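Local coordinates for protein enoyl-CoA hydratase subunit II (Geobacillus kaustophilus, PDB 2EJ5) that probably catalyses the hydration of enoyl-CoA thioesters in phenylacetic acid catabolism, as a member of the enoyl-CoA hydratase/isomerase (crotonase) family, at residues Q12-T17 and R49-T54; N25-Q30 and S81-M86; R119-K124 and G174-V179; A198-A203 and P252-N257. One frame throughout, in Å; residues are numbered along the deposited sequence.

From the N terminus, contact 1 opens on strand 13-18 and contact 2 a few residues later, at the start of helix 29-44. Contact 1 closes first, when the chain returns from that helix into strand 50-55; contact 2 closes at helix 75-92, so the two loops cross. Contacts 3 and 4 follow in series. Contact 3 closes the loop from strand 118-122 to strand 178-180, one of the two outermost strands within this chain, in contact 1's sheet. Contact 4 closes a largely helical loop, tying the C-terminal tail to the start of helix 201-216. It touches contact 1 through Arg49 and lies about 32 Å, centre to centre, from contact 2, on the opposite side of the chain's centre.

Contact 1 (Q12-T17 and R49-T54); sequences QVAWLT and RCVVIT
Gln12 O receives the amide of Arg49, N to O 2.8 Å and nearly straight at the hydrogen (171°), just before the two strands run side by side in parallel. Val13 turns its side chain to the same face of the sheet as Val52. Ala14 bonds to the residues before and after Val51, its bridge partner, as parallel pairing requires: its N gives to Cys50 O (2.9 Å) and its O takes from Val52 N (2.7 Å). Trp15 has CG anti to its carbonyl carbon (chi1 -66°), which lays the indole back over Val52; Val52 CG2 stands 4.2 Å from the centroid of the six-membered ring, 10° off the normal, a CH-pi contact over the face. Leu16 likewise bonds on either side of Ile53, N to Val52 O at 2.6 Å and O from Thr54 N at 3.1 Å, while its side chain turns to the other face with Ile53. Thr17 ends the pair with OG1 beside Thr54 CG2 (3.6 Å). The strands are the two ends of a beta-alpha-beta unit: helix 29-44 packs on the Leu16 and Val51 face, helix 185-197 on the Val13, Trp15 and Val52 face, and strand 5-10 lies antiparallel to 13-18 on its far side.

Contact 2 (N25-Q30 and S81-M86); sequences NAFTEQ and SRYAPM
Arg82 NH2 and Tyr83 OH, which both pack against Phe27, grip one oxygen, OE1 of Glu64, the first by a salt bridge and the second by a hydrogen bond. The shared acceptor ties the ends of Arg82 and Tyr83 together. The Arg82 chain is extended to CD and bends at chi3 (50°), which lays the guanidinium beside the backbone of Thr28 and Glu29. Arg82 NH2 lies 3.3 Å from Thr28 C, and Glu29 N lies over the rim of one face of the group, Tyr83 CE2 over the rim of the opposite one. Glu29 N and Arg82 NE, 3.4 Å apart, are both donors, and this approach is therefore packing and not a bond. A leucine in place of Arg82 would probably leave the Glu64 carboxylate without its salt-bridge partner and open a gap beside the start of helix 29-44. Tyr83 turns an edge toward the face of Phe27 in an offset edge-to-face pair, centroids 5.5 Å apart and planes at 75°; its OH also comes within 3.3 Å of Phe27 CB. Farther along the helix, Met86 SD makes an oblique Met-aromatic contact with the ring, 3.6 Å from Phe27 CE1. The arrangement joins the start of helix 29-44, where Thr28 is the N-cap residue, to helix 75-92. Phe27 also pairs through its backbone with Gly63, in the segment after strand 50-55 that in crotonase-fold enzymes supplies part of the oxyanion hole, consistent with a place beside the acyl-CoA site.

Contact 3 (R119-K124 and G174-V179); sequences RLLSEK and GLATKV
Arg119 reaches along the carbonyl of Leu175 and can be followed outward. Arg119 CB passes 3.5 Å from Leu175 O, CG passes the same oxygen more loosely, and CD closes to 3.2 Å. The bend at chi3 (-70°) then carries Arg119 NE to within 3.0 Å of Leu175 O; this oxygen lies in the guanidinium plane, but the N-H comes from above the carbonyl plane, 44° out of it, so no lone pair is met squarely. Beyond CZ, Arg119 NH2 gives to a water at 2.9 Å, which gives to Gly174 O, while NH1 bonds to the carbonyls of Ala113 and Cys116. Every nitrogen of the group thus has an acceptor. With an alanine at Arg119, these carbonyls and the water would probably lose their shared donor, and the turn at 174-175 would be left less firmly held. Thr177 grips the Arg119 backbone twice: its OG1 takes the N-H (Arg119 N to Thr177 OG1 3.0 Å), and its own N gives to Arg119 O in a bent bond of 2.8 Å. Leu121 N bonds to Lys178 O at 2.9 Å and 170°, Leu120 CD2 rests alongside Lys178 CG, and Leu121 CD2 meets Ala176 CB on the other face. A Schellman motif at Gly174 ends helix 167-173 and turns the chain toward the sheet. Ala153 of a second subunit packs on Arg119. The Arg119 bonds hold the loop leading into strand 178-180; parallel pairing is confined to Leu120-Lys178 and Leu121-Val179, where that strand joins 118-122 at the edge of the crotonase fold's central sheet.

Contact 4 (A198-A203 and P252-N257); sequences AMPTKA and PLFQGN
Thr201 and Gly256 bring the two backbones to within 4.3 Å, CA to CA, and the touching parts run in roughly the same direction, 27° apart. At Gly256 the chain has phi 91°, where a CB would press on the carbonyl before it and clash with Thr201 OG1, so the approach depends on the missing side chain. On the proline side, Pro200 CG stands over the centre of the Phe254 ring, 3.6 Å from the centroid and 8° off its normal, a CH-pi contact. Ala198 O meets the ring plane at its edge, and a water bridges the segments, giving to Ala198 O (2.7 Å) and accepting from Phe254 N (2.9 Å). At the other end Lys202, bent at chi2 and at chi4, brings NZ to Gly256 O at 2.8 Å, in the carbonyl plane and on a lone pair; NZ also passes 3.3 Å from Asn257 CB. Arg49, at the start of strand 50-55, donates to Met199 O and Thr201 OG1. The C-terminal tail lies between the start of helix 201-216 and helix 237-246, whose Asp238 takes hydrogen bonds from the amides of Gln255 and Gly256, while His133 of a second subunit packs on Phe254.

Contact 1 (Q12-T17 and R49-T54)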
loop_
_atom_site.group_PDB
_atom_site.type_symbol
_atom_site.label_atom_id
_atom_site.label_comp_id
_atom_site.label_asym_id
_atom_site.label_seq_id
_atom_site.Cartn_x
_atom_site.Cartn_y
_atom_site.Cartn_z
ATOM N N GLN A 12 -27.877 19.293 1.485
ATOM C CA GLN A 12 -27.261 18.564 2.590
ATOM C C GLN A 12 -25.744 18.453 2.460
ATOM O O GLN A 12 -25.137 17.531 3.002
ATOM C CB GLN A 12 -27.906 17.217 2.736
ATOM C CG GLN A 12 -29.410 17.379 2.946
ATOM C CD GLN A 12 -30.015 16.179 3.560
ATOM O OE1 GLN A 12 -30.274 16.151 4.754
ATOM N NE2 GLN A 12 -30.236 15.160 2.755
ATOM N N VAL A 13 -25.156 19.394 1.734
ATOM C CA VAL A 13 -23.720 19.477 1.690
ATOM C C VAL A 13 -23.171 20.734 2.334
ATOM O O VAL A 13 -23.640 21.865 2.055
ATOM C CB VAL A 13 -23.037 19.031 0.308
ATOM C CG1 VAL A 13 -24.018 18.671 -0.808
ATOM C CG2 VAL A 13 -21.825 19.882 -0.132
ATOM N N ALA A 14 -22.226 20.522 3.247
ATOM C CA ALA A 14 -21.475 21.635 3.817
ATOM C C ALA A 14 -20.308 21.990 2.910
ATOM O O ALA A 14 -19.420 21.169 2.654
ATOM C CB ALA A 14 -21.007 21.316 5.266
ATOM N N TRP A 15 -20.330 23.214 2.407
ATOM C CA TRP A 15 -19.306 23.758 1.556
ATOM C C TRP A 15 -18.359 24.535 2.478
ATOM O O TRP A 15 -18.734 25.563 3.083
ATOM C CB TRP A 15 -19.931 24.636 0.476
ATOM C CG TRP A 15 -20.784 23.837 -0.487
ATOM C CD1 TRP A 15 -22.113 23.446 -0.322
ATOM C CD2 TRP A 15 -20.363 23.296 -1.741
ATOM N NE1 TRP A 15 -22.522 22.705 -1.405
ATOM C CE2 TRP A 15 -21.475 22.602 -2.295
ATOM C CE3 TRP A 15 -19.151 23.325 -2.455
ATOM C CZ2 TRP A 15 -21.402 21.947 -3.530
ATOM C CZ3 TRP A 15 -19.075 22.680 -3.674
ATOM C CH2 TRP A 15 -20.207 21.999 -4.209
ATOM N N LEU A 16 -17.158 24.004 2.652
ATOM C CA LEU A 16 -16.136 24.642 3.481
ATOM C C LEU A 16 -15.129 25.258 2.531
ATOM O O LEU A 16 -14.312 24.579 1.876
ATOM C CB LEU A 16 -15.549 23.611 4.484
ATOM C CG LEU A 16 -14.798 24.153 5.723
ATOM C CD1 LEU A 16 -14.465 23.062 6.742
ATOM C CD2 LEU A 16 -13.561 24.970 5.346
ATOM N N THR A 17 -15.219 26.577 2.357
ATOM C CA THR A 17 -14.347 27.229 1.409
ATOM C C THR A 17 -13.225 27.956 2.175
ATOM O O THR A 17 -13.491 28.832 3.016
ATOM C CB THR A 17 -15.140 28.188 0.512
ATOM O OG1 THR A 17 -16.095 27.436 -0.256
ATOM C CG2 THR A 17 -14.250 28.939 -0.407
ATOM N N ARG A 49 -24.643 15.797 5.176
ATOM C CA ARG A 49 -24.346 14.419 4.770
ATOM C C ARG A 49 -23.091 14.313 3.902
ATOM O O ARG A 49 -22.692 13.222 3.550
ATOM C CB ARG A 49 -25.565 13.771 4.093
ATOM C CG ARG A 49 -26.709 13.433 5.104
ATOM C CD ARG A 49 -28.009 13.155 4.385
ATOM N NE ARG A 49 -28.017 11.806 3.823
ATOM C CZ ARG A 49 -28.966 11.349 3.020
ATOM N NH1 ARG A 49 -29.981 12.166 2.656
ATOM N NH2 ARG A 49 -28.886 10.108 2.542
ATOM N N CYS A 50 -22.492 15.445 3.544
ATOM C CA CYS A 50 -21.249 15.476 2.789
ATOM C C CYS A 50 -20.556 16.772 3.074
ATOM O O CYS A 50 -21.208 17.795 3.359
ATOM C CB CYS A 50 -21.496 15.372 1.270
ATOM S SG CYS A 50 -19.984 15.118 0.229
ATOM N N VAL A 51 -19.239 16.762 3.006
ATOM C CA VAL A 51 -18.493 18.000 3.169
ATOM C C VAL A 51 -17.644 18.233 1.960
ATOM O O VAL A 51 -17.018 17.307 1.443
ATOM C CB VAL A 51 -17.584 18.006 4.459
ATOM C CG1 VAL A 51 -16.786 19.314 4.558
ATOM C CG2 VAL A 51 -18.440 17.839 5.700
ATOM N N VAL A 52 -17.605 19.474 1.493
ATOM C CA VAL A 52 -16.690 19.821 0.421
ATOM C C VAL A 52 -15.727 20.869 0.924
ATOM O O VAL A 52 -16.140 21.904 1.420
ATOM C CB VAL A 52 -17.432 20.349 -0.856
ATOM C CG1 VAL A 52 -16.419 20.755 -1.983
ATOM C CG2 VAL A 52 -18.406 19.312 -1.365
ATOM N N ILE A 53 -14.439 20.622 0.757
ATOM C CA ILE A 53 -13.416 21.657 1.021
ATOM C C ILE A 53 -12.832 22.109 -0.315
ATOM O O ILE A 53 -12.401 21.288 -1.137
ATOM C CB ILE A 53 -12.287 21.080 1.928
ATOM C CG1 ILE A 53 -12.912 20.500 3.199
ATOM C CG2 ILE A 53 -11.156 22.109 2.121
ATOM C CD1 ILE A 53 -11.931 19.925 4.269
ATOM N N THR A 54 -12.833 23.424 -0.547
ATOM C CA THR A 54 -12.313 23.997 -1.772
ATOM C C THR A 54 -11.695 25.349 -1.444
ATOM O O THR A 54 -11.891 25.860 -0.344
ATOM C CB THR A 54 -13.432 24.138 -2.840
ATOM O OG1 THR A 54 -12.839 24.367 -4.110
ATOM C CG2 THR A 54 -14.379 25.270 -2.524
#

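Contact 2 (N25-Q30 and S81-M86)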
loop_
_atom_site.group_PDB
_atom_site.type_symbol
_atom_site.label_atom_id
_atom_site.label_comp_id
_atom_site.label_asym_id
_atom_site.label_seq_id
_atom_site.Cartn_x
_atom_site.Cartn_y
_atom_site.Cartn_z
ATOM N N ASN A 25 -4.989 31.176 -0.060
ATOM C CA ASN A 25 -5.648 30.459 1.030
ATOM C C ASN A 25 -4.643 29.802 2.020
ATOM O O ASN A 25 -4.916 28.766 2.623
ATOM C CB ASN A 25 -6.712 29.484 0.464
ATOM C CG ASN A 25 -7.627 30.168 -0.566
ATOM O OD1 ASN A 25 -8.139 31.260 -0.301
ATOM N ND2 ASN A 25 -7.790 29.565 -1.745
ATOM N N ALA A 26 -3.490 30.439 2.190
ATOM C CA ALA A 26 -2.480 29.922 3.106
ATOM C C ALA A 26 -3.000 29.958 4.537
ATOM O O ALA A 26 -3.794 30.849 4.920
ATOM C CB ALA A 26 -1.172 30.646 2.946
ATOM N N PHE A 27 -2.633 28.934 5.305
ATOM C CA PHE A 27 -3.127 28.783 6.659
ATOM C C PHE A 27 -2.539 29.824 7.614
ATOM O O PHE A 27 -1.342 30.125 7.559
ATOM C CB PHE A 27 -2.754 27.420 7.219
ATOM C CG PHE A 27 -3.542 26.285 6.641
ATOM C CD1 PHE A 27 -4.882 26.113 6.968
ATOM C CD2 PHE A 27 -2.923 25.358 5.810
ATOM C CE1 PHE A 27 -5.619 25.035 6.433
ATOM C CE2 PHE A 27 -3.653 24.283 5.284
ATOM C CZ PHE A 27 -4.989 24.128 5.614
ATOM N N THR A 28 -3.391 30.328 8.500
ATOM C CA THR A 28 -2.933 31.058 9.681
ATOM C C THR A 28 -3.583 30.432 10.891
ATOM O O THR A 28 -4.497 29.603 10.770
ATOM C CB THR A 28 -3.368 32.504 9.640
ATOM O OG1 THR A 28 -4.796 32.528 9.642
ATOM C CG2 THR A 28 -2.829 33.199 8.375
ATOM N N GLU A 29 -3.151 30.866 12.070
ATOM C CA GLU A 29 -3.725 30.391 13.333
ATOM C C GLU A 29 -5.261 30.348 13.366
ATOM O O GLU A 29 -5.849 29.344 13.803
ATOM C CB GLU A 29 -3.152 31.224 14.496
ATOM C CG GLU A 29 -3.673 30.870 15.870
ATOM C CD GLU A 29 -3.039 31.714 16.970
ATOM O OE1 GLU A 29 -2.710 32.914 16.716
ATOM O OE2 GLU A 29 -2.874 31.167 18.089
ATOM N N GLN A 30 -5.925 31.405 12.906
ATOM C CA GLN A 30 -7.384 31.395 12.932
ATOM C C GLN A 30 -8.046 30.580 11.793
ATOM O O GLN A 30 -9.126 30.061 12.005
ATOM C CB GLN A 30 -8.017 32.794 13.099
ATOM C CG GLN A 30 -8.181 33.633 11.858
ATOM C CD GLN A 30 -8.926 34.937 12.143
ATOM O OE1 GLN A 30 -10.163 34.955 12.348
ATOM N NE2 GLN A 30 -8.181 36.039 12.164
ATOM N N SER A 81 -0.029 22.971 18.092
ATOM C CA SER A 81 -1.082 23.852 18.606
ATOM C C SER A 81 -2.140 24.261 17.576
ATOM O O SER A 81 -3.308 24.424 17.923
ATOM C CB SER A 81 -0.468 25.096 19.227
ATOM O OG SER A 81 0.109 25.868 18.205
ATOM N N ARG A 82 -1.723 24.424 16.328
ATOM C CA ARG A 82 -2.607 24.823 15.231
ATOM C C ARG A 82 -3.095 23.643 14.362
ATOM O O ARG A 82 -4.319 23.467 14.147
ATOM C CB ARG A 82 -1.886 25.845 14.349
ATOM C CG ARG A 82 -1.721 27.252 14.993
ATOM C CD ARG A 82 -0.788 28.147 14.149
ATOM N NE ARG A 82 -1.201 28.143 12.756
ATOM C CZ ARG A 82 -0.491 28.585 11.726
ATOM N NH1 ARG A 82 0.717 29.118 11.881
ATOM N NH2 ARG A 82 -0.986 28.472 10.500
ATOM N N TYR A 83 -2.142 22.861 13.836
ATOM C CA TYR A 83 -2.458 21.859 12.794
ATOM C C TYR A 83 -3.000 20.550 13.355
ATOM O O TYR A 83 -3.883 19.964 12.768
ATOM C CB TYR A 83 -1.233 21.591 11.902
ATOM C CG TYR A 83 -0.941 22.667 10.904
ATOM C CD1 TYR A 83 -1.398 22.570 9.580
ATOM C CD2 TYR A 83 -0.213 23.811 11.273
ATOM C CE1 TYR A 83 -1.144 23.583 8.636
ATOM C CE2 TYR A 83 0.050 24.836 10.330
ATOM C CZ TYR A 83 -0.422 24.710 9.022
ATOM O OH TYR A 83 -0.120 25.694 8.108
ATOM N N ALA A 84 -2.458 20.080 14.482
ATOM C CA ALA A 84 -2.918 18.827 15.109
ATOM C C ALA A 84 -4.437 18.780 15.392
ATOM O O ALA A 84 -5.094 17.820 14.987
ATOM C CB ALA A 84 -2.073 18.473 16.374
ATOM N N PRO A 85 -5.012 19.820 16.039
ATOM C CA PRO A 85 -6.475 19.813 16.241
ATOM C C PRO A 85 -7.318 19.737 14.948
ATOM O O PRO A 85 -8.379 19.072 14.939
ATOM C CB PRO A 85 -6.743 21.146 16.952
ATOM C CG PRO A 85 -5.468 21.479 17.624
ATOM C CD PRO A 85 -4.401 21.019 16.656
ATOM N N MET A 86 -6.858 20.420 13.902
ATOM C CA MET A 86 -7.509 20.462 12.593
ATOM C C MET A 86 -7.435 19.079 11.925
ATOM O O MET A 86 -8.443 18.549 11.463
ATOM C CB MET A 86 -6.837 21.525 11.714
ATOM C CG MET A 86 -7.592 21.866 10.365
ATOM S SD MET A 86 -6.830 22.933 9.147
ATOM C CE MET A 86 -5.338 22.051 8.636
#

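Contact 3 (R119-K124 and G174-V179)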
loop_
_atom_site.group_PDB
_atom_site.type_symbol
_atom_site.label_atom_id
_atom_site.label_comp_id
_atom_site.label_asym_id
_atom_site.label_seq_id
_atom_site.Cartn_x
_atom_site.Cartn_y
_atom_site.Cartn_z
ATOM N N ARG A 119 -10.601 13.290 -3.988
ATOM C CA ARG A 119 -9.890 14.477 -4.493
ATOM C C ARG A 119 -10.322 14.686 -5.954
ATOM O O ARG A 119 -10.022 13.849 -6.815
ATOM C CB ARG A 119 -8.352 14.293 -4.453
ATOM C CG ARG A 119 -7.683 14.496 -3.038
ATOM C CD ARG A 119 -6.271 13.858 -2.933
ATOM N NE ARG A 119 -6.485 12.421 -2.951
ATOM C CZ ARG A 119 -6.973 11.742 -1.918
ATOM N NH1 ARG A 119 -7.230 12.365 -0.780
ATOM N NH2 ARG A 119 -7.222 10.447 -2.018
ATOM N N LEU A 120 -11.085 15.752 -6.200
ATOM C CA LEU A 120 -11.520 16.095 -7.544
ATOM C C LEU A 120 -10.583 17.203 -7.954
ATOM O O LEU A 120 -10.581 18.258 -7.333
ATOM C CB LEU A 120 -12.975 16.617 -7.540
ATOM C CG LEU A 120 -14.063 15.748 -6.918
ATOM C CD1 LEU A 120 -15.447 16.459 -6.965
ATOM C CD2 LEU A 120 -14.138 14.362 -7.646
ATOM N N LEU A 121 -9.796 16.966 -8.986
ATOM C CA LEU A 121 -8.828 17.958 -9.406
ATOM C C LEU A 121 -9.361 18.657 -10.660
ATOM O O LEU A 121 -9.740 18.006 -11.621
ATOM C CB LEU A 121 -7.494 17.304 -9.704
ATOM C CG LEU A 121 -6.462 17.135 -8.571
ATOM C CD1 LEU A 121 -6.972 16.591 -7.250
ATOM C CD2 LEU A 121 -5.346 16.256 -9.125
ATOM N N SER A 122 -9.399 19.978 -10.616
ATOM C CA SER A 122 -9.659 20.745 -11.821
ATOM C C SER A 122 -8.506 20.518 -12.779
ATOM O O SER A 122 -7.399 20.160 -12.349
ATOM C CB SER A 122 -9.781 22.217 -11.472
ATOM O OG SER A 122 -9.423 22.963 -12.603
ATOM N N GLU A 123 -8.713 20.739 -14.082
ATOM C CA GLU A 123 -7.610 20.472 -15.008
ATOM C C GLU A 123 -6.390 21.372 -14.774
ATOM O O GLU A 123 -5.298 21.058 -15.236
ATOM C CB GLU A 123 -8.048 20.494 -16.482
ATOM C CG GLU A 123 -8.450 21.827 -17.030
ATOM C CD GLU A 123 -8.963 21.730 -18.502
ATOM O OE1 GLU A 123 -8.243 21.142 -19.368
ATOM O OE2 GLU A 123 -10.074 22.252 -18.780
ATOM N N LYS A 124 -6.574 22.471 -14.039
ATOM C CA LYS A 124 -5.486 23.407 -13.770
ATOM C C LYS A 124 -4.879 23.252 -12.355
ATOM O O LYS A 124 -3.992 24.007 -11.984
ATOM C CB LYS A 124 -5.951 24.846 -13.993
ATOM C CG LYS A 124 -6.833 25.420 -12.902
ATOM C CD LYS A 124 -7.015 26.947 -13.077
ATOM C CE LYS A 124 -8.113 27.502 -12.173
ATOM N NZ LYS A 124 -7.658 27.620 -10.734
ATOM N N GLY A 174 -2.476 7.931 -8.665
ATOM C CA GLY A 174 -3.528 7.444 -7.780
ATOM C C GLY A 174 -3.929 8.511 -6.772
ATOM O O GLY A 174 -4.547 8.191 -5.795
ATOM N N LEU A 175 -3.562 9.774 -7.035
ATOM C CA LEU A 175 -3.882 10.907 -6.153
ATOM C C LEU A 175 -5.143 11.719 -6.508
ATOM O O LEU A 175 -5.540 12.627 -5.748
ATOM C CB LEU A 175 -2.675 11.846 -6.075
ATOM C CG LEU A 175 -1.433 11.262 -5.414
ATOM C CD1 LEU A 175 -0.318 12.322 -5.422
ATOM C CD2 LEU A 175 -1.762 10.861 -4.000
ATOM N N ALA A 176 -5.754 11.412 -7.647
ATOM C CA ALA A 176 -7.031 12.036 -8.033
ATOM C C ALA A 176 -8.175 11.021 -8.233
ATOM O O ALA A 176 -8.049 10.042 -8.963
ATOM C CB ALA A 176 -6.847 12.890 -9.323
ATOM N N THR A 177 -9.304 11.272 -7.583
ATOM C CA THR A 177 -10.547 10.590 -7.898
ATOM C C THR A 177 -10.978 10.853 -9.353
ATOM O O THR A 177 -11.406 9.925 -10.057
ATOM C CB THR A 177 -11.649 11.048 -6.985
ATOM O OG1 THR A 177 -11.180 10.913 -5.641
ATOM C CG2 THR A 177 -12.902 10.202 -7.213
ATOM N N LYS A 178 -10.895 12.116 -9.784
ATOM C CA LYS A 178 -11.011 12.434 -11.206
ATOM C C LYS A 178 -10.449 13.811 -11.506
ATOM O O LYS A 178 -10.232 14.603 -10.594
ATOM C CB LYS A 178 -12.460 12.317 -11.697
ATOM C CG LYS A 178 -13.525 13.010 -10.902
ATOM C CD LYS A 178 -14.894 12.597 -11.470
ATOM C CE LYS A 178 -16.038 13.102 -10.615
ATOM N NZ LYS A 178 -17.354 13.027 -11.319
ATOM N N VAL A 179 -10.199 14.064 -12.790
ATOM C CA VAL A 179 -9.755 15.353 -13.260
ATOM C C VAL A 179 -10.910 15.939 -14.070
ATOM O O VAL A 179 -11.447 15.285 -14.988
ATOM C CB VAL A 179 -8.497 15.220 -14.097
ATOM C CG1 VAL A 179 -8.010 16.582 -14.589
ATOM C CG2 VAL A 179 -7.394 14.537 -13.254
HETATM O O HOH W 1 -6.888 9.684 -4.752
#

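Contact 4 (A198-A203 and P252-N257)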
loop_
_atom_site.group_PDB
_atom_site.type_symbol
_atom_site.label_atom_id
_atom_site.label_comp_id
_atom_site.label_asym_id
_atom_site.label_seq_id
_atom_site.Cartn_x
_atom_site.Cartn_y
_atom_site.Cartn_z
ATOM N N ALA A 198 -26.607 11.970 -0.808
ATOM C CA ALA A 198 -27.805 11.156 -0.941
ATOM C C ALA A 198 -27.616 9.700 -0.522
ATOM O O ALA A 198 -28.581 8.939 -0.451
ATOM C CB ALA A 198 -28.331 11.211 -2.409
ATOM N N MET A 199 -26.369 9.306 -0.248
ATOM C CA MET A 199 -26.064 7.915 0.082
ATOM C C MET A 199 -26.294 7.667 1.576
ATOM O O MET A 199 -26.562 8.635 2.324
ATOM C CB MET A 199 -24.585 7.624 -0.303
ATOM C CG MET A 199 -24.272 7.833 -1.771
ATOM S SD MET A 199 -22.740 6.988 -2.231
ATOM C CE MET A 199 -23.329 5.279 -2.282
ATOM N N PRO A 200 -26.231 6.393 2.024
ATOM C CA PRO A 200 -26.426 6.062 3.457
ATOM C C PRO A 200 -25.268 6.567 4.313
ATOM O O PRO A 200 -24.296 5.854 4.565
ATOM C CB PRO A 200 -26.447 4.531 3.474
ATOM C CG PRO A 200 -26.765 4.142 2.073
ATOM C CD PRO A 200 -26.023 5.167 1.235
ATOM N N THR A 201 -25.382 7.815 4.724
ATOM C CA THR A 201 -24.338 8.514 5.437
ATOM C C THR A 201 -23.796 7.757 6.675
ATOM O O THR A 201 -22.592 7.810 6.950
ATOM C CB THR A 201 -24.909 9.888 5.855
ATOM O OG1 THR A 201 -25.620 10.422 4.728
ATOM C CG2 THR A 201 -23.794 10.823 6.262
ATOM N N LYS A 202 -24.667 7.060 7.406
ATOM C CA LYS A 202 -24.209 6.328 8.618
ATOM C C LYS A 202 -23.322 5.142 8.241
ATOM O O LYS A 202 -22.370 4.826 8.939
ATOM C CB LYS A 202 -25.371 5.804 9.460
ATOM C CG LYS A 202 -26.165 6.911 10.235
ATOM C CD LYS A 202 -25.330 7.647 11.303
ATOM C CE LYS A 202 -26.206 8.484 12.252
ATOM N NZ LYS A 202 -27.502 8.804 11.661
ATOM N N ALA A 203 -23.660 4.455 7.155
ATOM C CA ALA A 203 -22.782 3.379 6.644
ATOM C C ALA A 203 -21.465 3.954 6.172
ATOM O O ALA A 203 -20.430 3.334 6.382
ATOM C CB ALA A 203 -23.447 2.592 5.539
ATOM N N PRO A 252 -33.792 3.283 -4.014
ATOM C CA PRO A 252 -33.879 3.538 -2.570
ATOM C C PRO A 252 -33.822 5.022 -2.274
ATOM O O PRO A 252 -33.104 5.746 -2.953
ATOM C CB PRO A 252 -32.623 2.839 -2.020
ATOM C CG PRO A 252 -31.642 2.883 -3.178
ATOM C CD PRO A 252 -32.503 2.671 -4.391
ATOM N N LEU A 253 -34.568 5.489 -1.282
ATOM C CA LEU A 253 -34.383 6.855 -0.816
ATOM C C LEU A 253 -33.799 6.896 0.606
ATOM O O LEU A 253 -34.479 6.584 1.593
ATOM C CB LEU A 253 -35.679 7.676 -0.939
ATOM C CG LEU A 253 -35.753 9.146 -0.529
ATOM C CD1 LEU A 253 -34.710 10.045 -1.223
ATOM C CD2 LEU A 253 -37.164 9.633 -0.886
ATOM N N PHE A 254 -32.544 7.329 0.693
ATOM C CA PHE A 254 -31.791 7.276 1.956
ATOM C C PHE A 254 -31.812 8.609 2.702
ATOM O O PHE A 254 -31.816 9.688 2.089
ATOM C CB PHE A 254 -30.328 6.863 1.684
ATOM C CG PHE A 254 -30.168 5.473 1.102
ATOM C CD1 PHE A 254 -30.684 4.371 1.744
ATOM C CD2 PHE A 254 -29.461 5.280 -0.094
ATOM C CE1 PHE A 254 -30.531 3.100 1.214
ATOM C CE2 PHE A 254 -29.304 4.004 -0.626
ATOM C CZ PHE A 254 -29.819 2.918 0.029
ATOM N N GLN A 255 -31.796 8.531 4.027
ATOM C CA GLN A 255 -31.825 9.717 4.841
ATOM C C GLN A 255 -30.550 9.966 5.637
ATOM O O GLN A 255 -30.349 11.078 6.092
ATOM C CB GLN A 255 -33.060 9.725 5.778
ATOM C CG GLN A 255 -34.352 9.838 4.989
ATOM C CD GLN A 255 -35.614 9.839 5.858
ATOM O OE1 GLN A 255 -35.584 9.476 7.052
ATOM N NE2 GLN A 255 -36.740 10.233 5.245
ATOM N N GLY A 256 -29.674 8.967 5.753
ATOM C CA GLY A 256 -28.456 9.128 6.555
ATOM C C GLY A 256 -28.581 8.713 8.016
ATOM O O GLY A 256 -27.720 9.039 8.839
ATOM N N ASN A 257 -29.647 7.995 8.351
ATOM C CA ASN A 257 -29.792 7.412 9.694
ATOM C C ASN A 257 -30.514 6.107 9.596
ATOM O O ASN A 257 -30.853 5.509 10.639
ATOM C CB ASN A 257 -30.593 8.338 10.611
ATOM C CG ASN A 257 -31.856 8.827 9.961
ATOM O OD1 ASN A 257 -32.658 8.025 9.428
ATOM N ND2 ASN A 257 -32.043 10.153 9.966
ATOM O OXT ASN A 257 -30.776 5.672 8.467
HETATM O O HOH W 2 -31.054 8.695 -1.414
#